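Local coordinates for protein guanylate kinase (Stenotrophomonas maltophilia, PDB 6WCT) that phosphorylates GMP to GDP with ATP as the phosphate donor, a step probably essential for recycling GMP and, indirectly, cGMP, at residues A[21-26]-A[112-117]. Sequence-based numbering, arbitrary orientation.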
loop_
_atom_site.group_PDB
_atom_site.type_symbol
_atom_site.label_atom_id
_atom_site.label_comp_id
_atom_site.label_asym_id
_atom_site.label_seq_id
_atom_site.Cartn_x
_atom_site.Cartn_y
_atom_site.Cartn_z
ATOM N N ARG A 21 6.909 -16.633 -7.678
ATOM C CA ARG A 21 5.998 -16.095 -8.679
ATOM C C ARG A 21 5.939 -14.567 -8.657
ATOM O O ARG A 21 6.079 -13.924 -7.615
ATOM C CB ARG A 21 4.610 -16.702 -8.491
ATOM C CG ARG A 21 4.421 -18.054 -9.194
ATOM C CD ARG A 21 2.975 -18.539 -9.079
ATOM N NE ARG A 21 2.008 -17.589 -9.633
ATOM C CZ ARG A 21 1.380 -17.707 -10.801
ATOM N NH1 ARG A 21 1.599 -18.747 -11.590
ATOM N NH2 ARG A 21 0.517 -16.760 -11.170
ATOM N N GLY A 22 5.726 -13.994 -9.841
ATOM C CA GLY A 22 5.538 -12.564 -9.963
ATOM C C GLY A 22 4.213 -12.094 -9.404
ATOM O O GLY A 22 3.257 -12.857 -9.268
ATOM N N THR A 23 4.168 -10.809 -9.045
ATOM C CA THR A 23 2.933 -10.192 -8.582
ATOM C C THR A 23 2.150 -9.590 -9.744
ATOM O O THR A 23 2.717 -8.991 -10.666
ATOM C CB THR A 23 3.221 -9.118 -7.531
ATOM O OG1 THR A 23 4.035 -9.679 -6.502
ATOM C CG2 THR A 23 1.927 -8.584 -6.925
ATOM N N LEU A 24 0.834 -9.750 -9.682
ATOM C CA LEU A 24 -0.086 -9.257 -10.691
ATOM C C LEU A 24 -0.733 -7.973 -10.198
ATOM O O LEU A 24 -1.261 -7.926 -9.081
ATOM C CB LEU A 24 -1.145 -10.310 -11.010
ATOM C CG LEU A 24 -2.043 -10.078 -12.221
ATOM C CD1 LEU A 24 -1.191 -9.796 -13.479
ATOM C CD2 LEU A 24 -2.918 -11.307 -12.442
ATOM N N TYR A 25 -0.641 -6.932 -11.005
ATOM C CA TYR A 25 -1.178 -5.609 -10.710
ATOM C C TYR A 25 -2.283 -5.284 -11.696
ATOM O O TYR A 25 -2.181 -5.626 -12.877
ATOM C CB TYR A 25 -0.084 -4.540 -10.804
ATOM C CG TYR A 25 1.027 -4.742 -9.810
ATOM C CD1 TYR A 25 0.927 -4.242 -8.518
ATOM C CD2 TYR A 25 2.149 -5.489 -10.138
ATOM C CE1 TYR A 25 1.939 -4.426 -7.600
ATOM C CE2 TYR A 25 3.163 -5.690 -9.217
ATOM C CZ TYR A 25 3.051 -5.153 -7.951
ATOM O OH TYR A 25 4.044 -5.354 -7.018
ATOM N N ILE A 26 -3.357 -4.659 -11.206
ATOM C CA ILE A 26 -4.407 -4.137 -12.072
ATOM C C ILE A 26 -4.552 -2.653 -11.794
ATOM O O ILE A 26 -4.694 -2.251 -10.635
ATOM C CB ILE A 26 -5.760 -4.844 -11.863
ATOM C CG1 ILE A 26 -5.643 -6.336 -12.132
ATOM C CG2 ILE A 26 -6.816 -4.244 -12.795
ATOM C CD1 ILE A 26 -6.969 -7.065 -12.005
ATOM N N GLY A 112 8.287 -15.542 -12.607
ATOM C CA GLY A 112 8.714 -14.554 -11.637
ATOM C C GLY A 112 8.663 -13.128 -12.125
ATOM O O GLY A 112 9.196 -12.236 -11.453
ATOM N N GLN A 113 8.017 -12.883 -13.257
ATOM C CA GLN A 113 7.902 -11.547 -13.812
ATOM C C GLN A 113 6.615 -10.898 -13.317
ATOM O O GLN A 113 5.538 -11.491 -13.439
ATOM C CB GLN A 113 7.920 -11.619 -15.342
ATOM C CG GLN A 113 7.553 -10.327 -16.048
ATOM C CD GLN A 113 8.638 -9.273 -15.964
ATOM O OE1 GLN A 113 9.782 -9.494 -16.381
ATOM N NE2 GLN A 113 8.292 -8.122 -15.394
ATOM N N ASP A 114 6.733 -9.697 -12.732
ATOM C CA ASP A 114 5.549 -8.923 -12.379
ATOM C C ASP A 114 4.883 -8.380 -13.637
ATOM O O ASP A 114 5.554 -7.989 -14.600
ATOM C CB ASP A 114 5.888 -7.766 -11.432
ATOM C CG ASP A 114 6.372 -8.233 -10.067
ATOM O OD1 ASP A 114 6.337 -9.451 -9.792
ATOM O OD2 ASP A 114 6.740 -7.366 -9.247
ATOM N N VAL A 115 3.551 -8.337 -13.612
ATOM C CA VAL A 115 2.743 -7.954 -14.761
ATOM C C VAL A 115 1.660 -6.996 -14.299
ATOM O O VAL A 115 1.037 -7.200 -13.249
ATOM C CB VAL A 115 2.117 -9.176 -15.468
ATOM C CG1 VAL A 115 1.272 -8.720 -16.659
ATOM C CG2 VAL A 115 3.190 -10.116 -15.936
ATOM N N LEU A 116 1.461 -5.942 -15.073
ATOM C CA LEU A 116 0.421 -4.953 -14.840
ATOM C C LEU A 116 -0.603 -5.033 -15.969
ATOM O O LEU A 116 -0.227 -5.028 -17.142
ATOM C CB LEU A 116 1.035 -3.560 -14.741
ATOM C CG LEU A 116 0.140 -2.379 -14.384
ATOM C CD1 LEU A 116 0.987 -1.236 -13.924
ATOM C CD2 LEU A 116 -0.696 -1.935 -15.593
ATOM N N LEU A 117 -1.884 -5.155 -15.613
ATOM C CA LEU A 117 -2.994 -5.183 -16.564
ATOM C C LEU A 117 -3.805 -3.896 -16.453
ATOM O O LEU A 117 -4.161 -3.490 -15.344
ATOM C CB LEU A 117 -3.913 -6.382 -16.303
ATOM C CG LEU A 117 -3.283 -7.774 -16.203
ATOM C CD1 LEU A 117 -4.323 -8.864 -15.903
ATOM C CD2 LEU A 117 -2.454 -8.121 -17.473
HETATM O O HOH W 1 7.107 -8.436 -6.946
#
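D114 lies alongside T23, both side chains pointing the same way, and its carboxylate binds the backbone just ahead of strand 24-28. With CG turned beside its own backbone N (chi1 -66°), D114 sets OD1 2.7 Å from T23 N, which meets that oxygen from well above the carboxylate plane. OD2 takes a hydrogen bond of 2.6 Å from a water that is also weakly hydrogen-bonded to T23 OG1. The same oxygen lies in the plane of the Y25 ring, at its edge, 4.0 Å from CE2, with ring and carboxylate planes 63° apart. Y25 OH itself is hydrogen-bonded to S202, while F199 meets the ring.

From there the parallel pairing takes over: V115 N gives to T23 O, Y25 N to V115 O (2.8 Å, nearly straight) and L117 N to Y25 O. On the sheet face of L24, V115, I26 and L117, L24 CG stands anti to the L24 backbone N (chi1 -169°), which sends CD1 across to V115 CB at 3.9 Å and L117 CG at 4.0 Å. Helix 121-130 packs on L24, I26 and L117, helix 106-110 on L24 and V115. On the other face Y25 CB packs against L116 CG.

The contact joins strand 24-28, in the middle of the five-stranded parallel sheet of the P-loop kinase core, to its neighbour 114-117. Before regular pairing begins, the D114 carboxylate satisfies T23 N in place of a backbone carbonyl; that N-H and the water probably help stabilise its negative charge in this buried position.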